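Long-range contacts in phosphoacetylglucosamine mutase (Aspergillus lentulus, PDB 5O9X), which interconverts N-acetylglucosamine 6-phosphate and N-acetylglucosamine 1-phosphate, a phosphoryl transfer of the alpha-D-phosphohexomutase family that leads toward UDP-N-acetylglucosamine: residues 457-468 with 510-521; 285-293 with 379-387. The protein carries 1 engineered substitution. All blocks are in the same frame, centred on the assembly; numbering follows the deposited sequence.

Contact 1: residues 457-468 with 510-521; sequences PSRLVRVEVAER and EDAVRVYAEAAS. Unlike the reference sequence in segment 457-468: E467 (reference Asp). With G16 (1,6-di-O-phosphono-alpha-D-glucopyranose), chain B.
P457 and A519 open an antiparallel strand pair of the C-terminal domain, in which 458-463 forms one outer strand of a three-stranded sheet and 513-518 the middle one. The P457 carbonyl accepts from A519 N, while its compact apolar ring lies against the A520-S521 backbone. S458, small and close-packed, brings CB to 3.5 Å from Y516 OH; its OG bonds Q266. R459 pairs with A517 through two backbone bonds and sends its guanidinium to D526. L460 sets CD2 at the edge of the Y516 ring, 3.8 Å from CD1. On the other face, beta-branched V461 and V463 pack on V515, V463 CG2 lying 3.9 Å from V515 CG2, beside helix 522-539. R462 returns to the face of L460 and Y516: with CG anti to the backbone N (chi1 -175°) and an extended chain, its guanidinium lies over A512 CB, a methyl slim enough to fit beneath. E510 links it to the phosphate-binding R514: OE2 receives both R462 NE (2.8 Å) and NH2 (3.0 Å), almost exactly in the guanidinium plane, while OE1 takes R514 NH2 at 2.9 Å and a bond from H70. R462 NH1 also holds E464. V465 CG2 meets V513 CG2. R468 bonds S507 O through NH1 and reaches D511 by charge alone, OD1 lying 3.2 Å from R468 NE but well out of the guanidinium plane.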
# COMPACT_ATOMS: atom_id res chain seq x y z
N PRO A 457 -2.63 -15.66 18.71
CA PRO A 457 -3.55 -14.59 19.13
C PRO A 457 -2.77 -13.29 19.20
O PRO A 457 -1.64 -13.29 19.73
CB PRO A 457 -4.01 -15.05 20.53
CG PRO A 457 -4.14 -16.60 20.30
CD PRO A 457 -2.84 -16.90 19.51
N SER A 458 -3.32 -12.23 18.62
CA SER A 458 -2.61 -10.94 18.63
C SER A 458 -3.56 -9.79 18.86
O SER A 458 -4.81 -9.94 18.82
CB SER A 458 -1.87 -10.75 17.29
OG SER A 458 -2.80 -10.56 16.23
N ARG A 459 -2.98 -8.60 19.04
CA ARG A 459 -3.80 -7.45 19.42
C ARG A 459 -3.07 -6.20 19.03
O ARG A 459 -1.86 -6.12 19.25
CB ARG A 459 -4.03 -7.49 20.98
CG ARG A 459 -4.68 -6.25 21.56
CD ARG A 459 -6.13 -6.08 21.25
NE ARG A 459 -6.90 -7.34 21.54
CZ ARG A 459 -8.22 -7.40 21.68
NH1 ARG A 459 -8.93 -6.27 21.61
NH2 ARG A 459 -8.85 -8.56 21.89
N LEU A 460 -3.79 -5.24 18.44
CA LEU A 460 -3.26 -3.87 18.21
C LEU A 460 -3.93 -2.90 19.16
O LEU A 460 -5.16 -3.01 19.38
CB LEU A 460 -3.55 -3.39 16.76
CG LEU A 460 -2.64 -4.05 15.68
CD1 LEU A 460 -3.23 -3.95 14.27
CD2 LEU A 460 -1.16 -3.53 15.69
N VAL A 461 -3.17 -1.96 19.73
CA VAL A 461 -3.78 -0.87 20.54
C VAL A 461 -3.23 0.45 20.05
O VAL A 461 -1.98 0.60 19.97
CB VAL A 461 -3.39 -0.98 22.04
CG1 VAL A 461 -4.12 0.11 22.91
CG2 VAL A 461 -3.73 -2.35 22.56
N ARG A 462 -4.13 1.41 19.78
CA ARG A 462 -3.71 2.70 19.26
C ARG A 462 -3.66 3.58 20.50
O ARG A 462 -4.69 3.72 21.19
CB ARG A 462 -4.76 3.24 18.26
CG ARG A 462 -4.45 4.56 17.50
CD ARG A 462 -5.74 4.98 16.76
NE ARG A 462 -5.58 6.19 15.95
CZ ARG A 462 -5.57 7.41 16.51
NH1 ARG A 462 -5.76 7.52 17.83
NH2 ARG A 462 -5.39 8.47 15.77
N VAL A 463 -2.47 4.12 20.80
CA VAL A 463 -2.27 4.86 22.05
C VAL A 463 -2.08 6.34 21.72
O VAL A 463 -1.19 6.69 20.96
CB VAL A 463 -1.07 4.33 22.90
CG1 VAL A 463 -0.87 5.18 24.19
CG2 VAL A 463 -1.21 2.82 23.19
N GLU A 464 -2.90 7.21 22.33
CA GLU A 464 -2.69 8.69 22.14
C GLU A 464 -1.68 9.21 23.13
O GLU A 464 -1.73 8.80 24.26
CB GLU A 464 -4.05 9.41 22.26
CG GLU A 464 -4.73 9.27 20.92
CD GLU A 464 -6.08 9.89 20.79
OE1 GLU A 464 -6.67 10.27 21.83
OE2 GLU A 464 -6.56 9.91 19.62
N VAL A 465 -0.69 9.98 22.68
CA VAL A 465 0.33 10.52 23.59
C VAL A 465 0.46 12.02 23.28
O VAL A 465 0.11 12.45 22.20
CB VAL A 465 1.72 9.80 23.34
CG1 VAL A 465 1.64 8.30 23.67
CG2 VAL A 465 2.16 10.00 21.90
N ALA A 466 1.09 12.82 24.16
CA ALA A 466 1.33 14.28 23.87
C ALA A 466 2.30 14.51 22.79
O ALA A 466 2.19 15.52 22.05
CB ALA A 466 1.90 15.00 25.09
N GLU A 467 3.31 13.62 22.71
CA GLU A 467 4.46 13.98 21.90
C GLU A 467 5.06 12.76 21.22
O GLU A 467 6.02 12.19 21.75
CB GLU A 467 5.52 14.53 22.88
CG GLU A 467 6.16 15.80 22.46
CD GLU A 467 7.04 15.66 21.26
OE1 GLU A 467 6.60 15.11 20.22
OE2 GLU A 467 8.19 16.16 21.35
N ARG A 468 4.55 12.35 20.08
CA ARG A 468 4.98 10.99 19.66
C ARG A 468 6.46 11.01 19.17
O ARG A 468 7.10 9.95 19.06
CB ARG A 468 3.96 10.35 18.66
CG ARG A 468 4.11 10.88 17.32
CD ARG A 468 2.87 10.63 16.44
NE ARG A 468 2.73 11.90 15.72
CZ ARG A 468 2.63 12.04 14.42
NH1 ARG A 468 2.50 11.02 13.62
NH2 ARG A 468 2.53 13.27 13.92
N GLU A 510 -0.89 8.87 11.42
CA GLU A 510 -1.80 9.39 12.39
C GLU A 510 -1.03 9.82 13.62
O GLU A 510 0.09 9.33 13.85
CB GLU A 510 -2.73 8.25 12.88
CG GLU A 510 -3.60 7.71 11.79
CD GLU A 510 -4.41 6.54 12.32
OE1 GLU A 510 -4.32 5.38 11.79
OE2 GLU A 510 -5.07 6.82 13.31
N ASP A 511 -1.63 10.73 14.40
CA ASP A 511 -1.04 11.13 15.65
C ASP A 511 -1.32 10.08 16.78
O ASP A 511 -2.23 10.22 17.63
CB ASP A 511 -1.59 12.50 16.06
CG ASP A 511 -0.79 13.10 17.22
OD1 ASP A 511 0.22 12.50 17.65
OD2 ASP A 511 -1.19 14.17 17.71
N ALA A 512 -0.57 8.97 16.78
CA ALA A 512 -0.68 7.97 17.82
C ALA A 512 0.62 7.18 17.87
O ALA A 512 1.44 7.26 16.94
CB ALA A 512 -1.79 6.99 17.46
N VAL A 513 0.76 6.40 18.97
CA VAL A 513 1.73 5.34 19.05
C VAL A 513 0.95 4.02 18.89
O VAL A 513 -0.05 3.78 19.62
CB VAL A 513 2.51 5.39 20.40
CG1 VAL A 513 3.44 4.18 20.58
CG2 VAL A 513 3.42 6.62 20.30
N ARG A 514 1.54 3.09 18.10
CA ARG A 514 0.90 1.77 17.94
C ARG A 514 1.56 0.75 18.83
O ARG A 514 2.78 0.68 18.87
CB ARG A 514 1.05 1.29 16.48
CG ARG A 514 0.43 2.24 15.46
CD ARG A 514 0.21 1.55 14.10
NE ARG A 514 -0.24 2.52 13.05
CZ ARG A 514 -1.47 3.05 12.99
NH1 ARG A 514 -2.39 2.77 13.96
NH2 ARG A 514 -1.77 3.91 11.96
N VAL A 515 0.74 -0.09 19.46
CA VAL A 515 1.25 -1.23 20.23
C VAL A 515 0.74 -2.48 19.54
O VAL A 515 -0.47 -2.62 19.32
CB VAL A 515 0.75 -1.18 21.69
CG1 VAL A 515 1.07 -2.49 22.45
CG2 VAL A 515 1.41 0.06 22.39
N TYR A 516 1.66 -3.42 19.36
CA TYR A 516 1.28 -4.73 18.87
C TYR A 516 1.72 -5.75 19.92
O TYR A 516 2.81 -5.62 20.51
CB TYR A 516 2.07 -4.95 17.55
CG TYR A 516 1.91 -6.40 17.04
CD1 TYR A 516 0.75 -6.75 16.34
CD2 TYR A 516 2.86 -7.42 17.39
CE1 TYR A 516 0.55 -8.11 15.87
CE2 TYR A 516 2.65 -8.78 16.93
CZ TYR A 516 1.49 -9.09 16.20
OH TYR A 516 1.23 -10.43 15.77
N ALA A 517 0.90 -6.79 20.15
CA ALA A 517 1.33 -7.88 20.99
C ALA A 517 0.79 -9.17 20.38
O ALA A 517 -0.32 -9.18 19.88
CB ALA A 517 0.87 -7.71 22.45
N GLU A 518 1.56 -10.23 20.47
CA GLU A 518 1.10 -11.58 20.20
C GLU A 518 1.55 -12.49 21.39
O GLU A 518 2.54 -12.20 22.08
CB GLU A 518 1.59 -12.08 18.85
CG GLU A 518 3.12 -12.17 18.76
CD GLU A 518 3.64 -12.58 17.38
OE1 GLU A 518 2.90 -12.31 16.37
OE2 GLU A 518 4.80 -13.10 17.31
N ALA A 519 0.79 -13.56 21.62
CA ALA A 519 1.27 -14.61 22.54
C ALA A 519 0.55 -15.92 22.16
O ALA A 519 -0.28 -15.91 21.24
CB ALA A 519 0.97 -14.20 23.99
N ALA A 520 0.75 -16.99 22.93
CA ALA A 520 0.17 -18.29 22.54
C ALA A 520 -1.30 -18.40 22.79
O ALA A 520 -1.97 -19.24 22.19
CB ALA A 520 0.92 -19.41 23.29
N SER A 521 -1.86 -17.56 23.67
CA SER A 521 -3.26 -17.66 24.02
C SER A 521 -3.88 -16.26 24.02
O SER A 521 -3.15 -15.24 24.12
CB SER A 521 -3.43 -18.34 25.43
OG SER A 521 -3.07 -17.41 26.46
C1 G16 B . 0.30 3.61 4.95
C2 G16 B . 1.55 2.97 4.34
C3 G16 B . 1.72 1.52 4.87
C4 G16 B . 1.77 1.41 6.39
C5 G16 B . 0.50 2.05 6.94
C6 G16 B . 0.52 2.30 8.43
O1 G16 B . -0.85 2.86 4.54
O2 G16 B . 1.56 2.99 2.88
O3 G16 B . 2.82 0.99 4.24
O4 G16 B . 1.82 0.02 6.92
O5 G16 B . 0.35 3.42 6.47
O6 G16 B . 1.67 3.21 8.71
P G16 B . 1.88 3.74 10.23
O1P G16 B . 1.86 2.53 11.19
O2P G16 B . 0.69 4.66 10.58
O3P G16 B . 3.17 4.59 10.27
P' G16 B . -2.09 3.53 3.70
O1X G16 B . -1.49 4.59 2.74
O2X G16 B . -2.96 4.32 4.73
O3X G16 B . -2.92 2.43 3.14
O HOH W 1 -1.46 -11.18 13.98
O HOH W 2 -5.09 10.85 17.47
O HOH W 3 -1.14 10.94 20.06
O HOH W 4 1.90 13.37 19.69

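Contact 2: residues 285-293 with 379-387; sequences GDADRILYY and FEANGHGTI. Unlike the reference sequence in segment 285-293: L291 (reference Val). With G16 (1,6-di-O-phosphono-alpha-D-glucopyranose), chain B.
The sugar-binding loop of domain III, 380-384, meets the loop that leads into strand 290-295 of domain II at one end of the bound glucose 1,6-bisphosphate. I290 N donates to G383 O at 3.1 Å, well above the carbonyl plane. G383 closes a type I turn from E380, and its lack of a side chain lets CA approach I290 O to 3.2 Å, where a CB would clash. The planar amide of N382 stacks on the R289 guanidinium, the planes 13° apart and ND2 over its centre. N382 CG sits between backbone N and carbonyl carbon (chi1 62°), and OD1 accepts from H384 N in an Asx turn that steadies the amide; water 5 joins N382 O to R289 NH1. Long, extended R289 carries NE to phosphate oxygen O3X and NH2 to the bridging O1. Its CG packs 3.4 Å from H384 CD2, while D288 O stands over one face of the imidazole. H384 NE2 meets the same O3X at 2.7 Å, so arginine and histidine probably offset the phosphate's charge together. E380, a carboxylate with two acceptors, takes the sugar hydroxyls O3 and O4, as in the sugar-binding loop characteristic of alpha-D-phosphohexomutases.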
# COMPACT_ATOMS: atom_id res chain seq x y z
N GLY A 285 -10.25 2.54 1.72
CA GLY A 285 -10.82 3.74 1.04
C GLY A 285 -10.13 4.17 -0.26
O GLY A 285 -10.80 4.77 -1.11
N ASP A 286 -8.82 3.91 -0.45
CA ASP A 286 -8.18 4.18 -1.79
C ASP A 286 -7.84 2.87 -2.57
O ASP A 286 -7.08 2.87 -3.58
CB ASP A 286 -6.93 5.07 -1.68
CG ASP A 286 -5.77 4.40 -0.97
OD1 ASP A 286 -6.07 3.46 -0.21
OD2 ASP A 286 -4.55 4.84 -1.12
N ALA A 287 -8.37 1.76 -2.06
CA ALA A 287 -8.18 0.42 -2.65
C ALA A 287 -6.68 0.06 -2.80
O ALA A 287 -6.23 -0.46 -3.83
CB ALA A 287 -8.92 0.28 -3.99
N ASP A 288 -5.92 0.31 -1.73
CA ASP A 288 -4.57 -0.13 -1.77
C ASP A 288 -4.18 -1.09 -0.64
O ASP A 288 -2.98 -1.33 -0.38
CB ASP A 288 -3.65 1.08 -1.87
CG ASP A 288 -2.36 0.72 -2.65
OD1 ASP A 288 -2.37 -0.28 -3.45
OD2 ASP A 288 -1.39 1.36 -2.38
N ARG A 289 -5.19 -1.63 0.01
CA ARG A 289 -5.02 -2.74 0.98
C ARG A 289 -6.12 -3.73 0.68
O ARG A 289 -7.26 -3.32 0.37
CB ARG A 289 -5.26 -2.26 2.41
CG ARG A 289 -4.20 -1.29 2.91
CD ARG A 289 -4.54 -0.96 4.38
NE ARG A 289 -3.67 0.12 4.88
CZ ARG A 289 -3.60 0.46 6.16
NH1 ARG A 289 -4.35 -0.18 7.05
NH2 ARG A 289 -2.86 1.47 6.56
N ILE A 290 -5.82 -5.03 0.85
CA ILE A 290 -6.90 -6.02 0.85
C ILE A 290 -6.63 -7.05 1.96
O ILE A 290 -5.50 -7.49 2.12
CB ILE A 290 -7.05 -6.72 -0.48
CG1 ILE A 290 -8.26 -7.70 -0.46
CG2 ILE A 290 -5.72 -7.29 -0.99
CD1 ILE A 290 -8.68 -8.11 -1.84
N LEU A 291 -7.65 -7.40 2.74
CA LEU A 291 -7.66 -8.74 3.34
C LEU A 291 -8.83 -9.56 3.20
O LEU A 291 -9.85 -9.07 2.80
CB LEU A 291 -7.36 -8.79 4.76
CG LEU A 291 -7.63 -7.93 5.84
CD1 LEU A 291 -6.25 -7.32 5.49
CD2 LEU A 291 -8.97 -7.28 5.57
N TYR A 292 -8.66 -10.83 3.51
CA TYR A 292 -9.71 -11.81 3.31
C TYR A 292 -10.16 -12.29 4.66
O TYR A 292 -9.40 -12.20 5.63
CB TYR A 292 -9.06 -13.05 2.54
CG TYR A 292 -9.32 -12.98 1.01
CD1 TYR A 292 -8.53 -12.10 0.20
CD2 TYR A 292 -10.34 -13.76 0.43
CE1 TYR A 292 -8.75 -12.00 -1.20
CE2 TYR A 292 -10.56 -13.73 -0.99
CZ TYR A 292 -9.77 -12.83 -1.78
OH TYR A 292 -9.90 -12.79 -3.17
N TYR A 293 -11.36 -12.91 4.72
CA TYR A 293 -11.87 -13.43 5.98
C TYR A 293 -13.14 -14.20 5.65
O TYR A 293 -13.69 -14.11 4.53
CB TYR A 293 -12.20 -12.31 7.01
CG TYR A 293 -13.03 -11.18 6.43
CD1 TYR A 293 -14.49 -11.14 6.56
CD2 TYR A 293 -12.37 -10.12 5.76
CE1 TYR A 293 -15.21 -10.07 6.02
CE2 TYR A 293 -13.09 -9.04 5.24
CZ TYR A 293 -14.51 -9.04 5.35
OH TYR A 293 -15.18 -7.93 4.83
N PHE A 379 4.34 -8.30 1.59
CA PHE A 379 3.05 -7.79 2.13
C PHE A 379 3.23 -7.24 3.54
O PHE A 379 4.03 -7.81 4.27
CB PHE A 379 1.96 -8.90 2.08
CG PHE A 379 1.36 -9.09 0.71
CD1 PHE A 379 0.13 -8.56 0.41
CD2 PHE A 379 2.07 -9.80 -0.29
CE1 PHE A 379 -0.44 -8.70 -0.86
CE2 PHE A 379 1.54 -9.95 -1.59
CZ PHE A 379 0.26 -9.40 -1.83
N GLU A 380 2.45 -6.22 3.94
CA GLU A 380 2.31 -5.89 5.32
C GLU A 380 1.08 -6.60 5.78
O GLU A 380 0.20 -6.89 4.93
CB GLU A 380 2.15 -4.35 5.47
CG GLU A 380 3.47 -3.67 5.05
CD GLU A 380 3.38 -2.17 5.19
OE1 GLU A 380 2.79 -1.51 4.32
OE2 GLU A 380 3.90 -1.65 6.18
N ALA A 381 1.01 -6.93 7.08
CA ALA A 381 -0.16 -7.63 7.64
C ALA A 381 -1.46 -6.91 7.31
O ALA A 381 -2.51 -7.56 7.21
CB ALA A 381 0.04 -7.80 9.21
N ASN A 382 -1.42 -5.56 7.22
CA ASN A 382 -2.63 -4.76 6.99
C ASN A 382 -3.17 -4.95 5.56
O ASN A 382 -4.22 -4.38 5.22
CB ASN A 382 -2.33 -3.23 7.24
CG ASN A 382 -1.28 -2.65 6.28
OD1 ASN A 382 -1.14 -3.10 5.17
ND2 ASN A 382 -0.57 -1.61 6.72
N GLY A 383 -2.42 -5.68 4.70
CA GLY A 383 -2.94 -6.01 3.33
C GLY A 383 -2.37 -5.18 2.18
O GLY A 383 -2.75 -5.37 1.03
N HIS A 384 -1.42 -4.32 2.46
CA HIS A 384 -0.57 -3.79 1.37
C HIS A 384 0.38 -4.81 0.86
O HIS A 384 0.93 -5.63 1.64
CB HIS A 384 0.33 -2.69 1.95
CG HIS A 384 -0.24 -1.34 1.79
ND1 HIS A 384 -0.24 -0.67 0.56
CD2 HIS A 384 -0.87 -0.53 2.67
CE1 HIS A 384 -0.79 0.54 0.74
NE2 HIS A 384 -1.18 0.64 2.00
N GLY A 385 0.55 -4.89 -0.46
CA GLY A 385 1.72 -5.58 -0.91
C GLY A 385 1.57 -6.11 -2.34
O GLY A 385 0.58 -5.84 -3.03
N THR A 386 2.64 -6.77 -2.79
CA THR A 386 2.74 -7.19 -4.16
C THR A 386 3.87 -8.21 -4.29
O THR A 386 4.40 -8.74 -3.29
CB THR A 386 2.82 -5.99 -5.18
OG1 THR A 386 2.51 -6.52 -6.46
CG2 THR A 386 4.15 -5.34 -5.20
N ILE A 387 4.24 -8.50 -5.53
CA ILE A 387 5.34 -9.43 -5.78
C ILE A 387 6.13 -8.78 -6.87
O ILE A 387 5.58 -8.34 -7.88
CB ILE A 387 4.89 -10.82 -6.24
CG1 ILE A 387 4.06 -11.48 -5.15
CG2 ILE A 387 6.14 -11.74 -6.36
CD1 ILE A 387 2.77 -12.03 -5.63
C1 G16 B . 0.30 3.61 4.95
C2 G16 B . 1.55 2.97 4.34
C3 G16 B . 1.72 1.52 4.87
C4 G16 B . 1.77 1.41 6.39
C5 G16 B . 0.50 2.05 6.94
C6 G16 B . 0.52 2.30 8.43
O1 G16 B . -0.85 2.86 4.54
O2 G16 B . 1.56 2.99 2.88
O3 G16 B . 2.82 0.99 4.24
O4 G16 B . 1.82 0.02 6.92
O5 G16 B . 0.35 3.42 6.47
O6 G16 B . 1.67 3.21 8.71
P G16 B . 1.88 3.74 10.23
O1P G16 B . 1.86 2.53 11.19
O2P G16 B . 0.69 4.66 10.58
O3P G16 B . 3.17 4.59 10.27
P' G16 B . -2.09 3.53 3.70
O1X G16 B . -1.49 4.59 2.74
O2X G16 B . -2.96 4.32 4.73
O3X G16 B . -2.92 2.43 3.14
O HOH W 5 -5.74 -2.97 6.89

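Contacts 1 and 2 have centres 19 Å apart and do not touch, their nearest atoms being about 6 Å from each other, yet both reach the same glucose 1,6-bisphosphate. Contact 1 holds the 6-phosphate through R514 of the C-terminal domain; contact 2 holds the 1-phosphate and the sugar hydroxyls from domains II and III. The ligand thus spans the cleft between them, and H70, which bonds both E510 and the ligand, adds a further tie. A division into two phosphate-binding ends fits a mutase whose bisphosphorylated intermediate is thought to turn round between its two phosphoryl transfers, as in related phosphohexomutases.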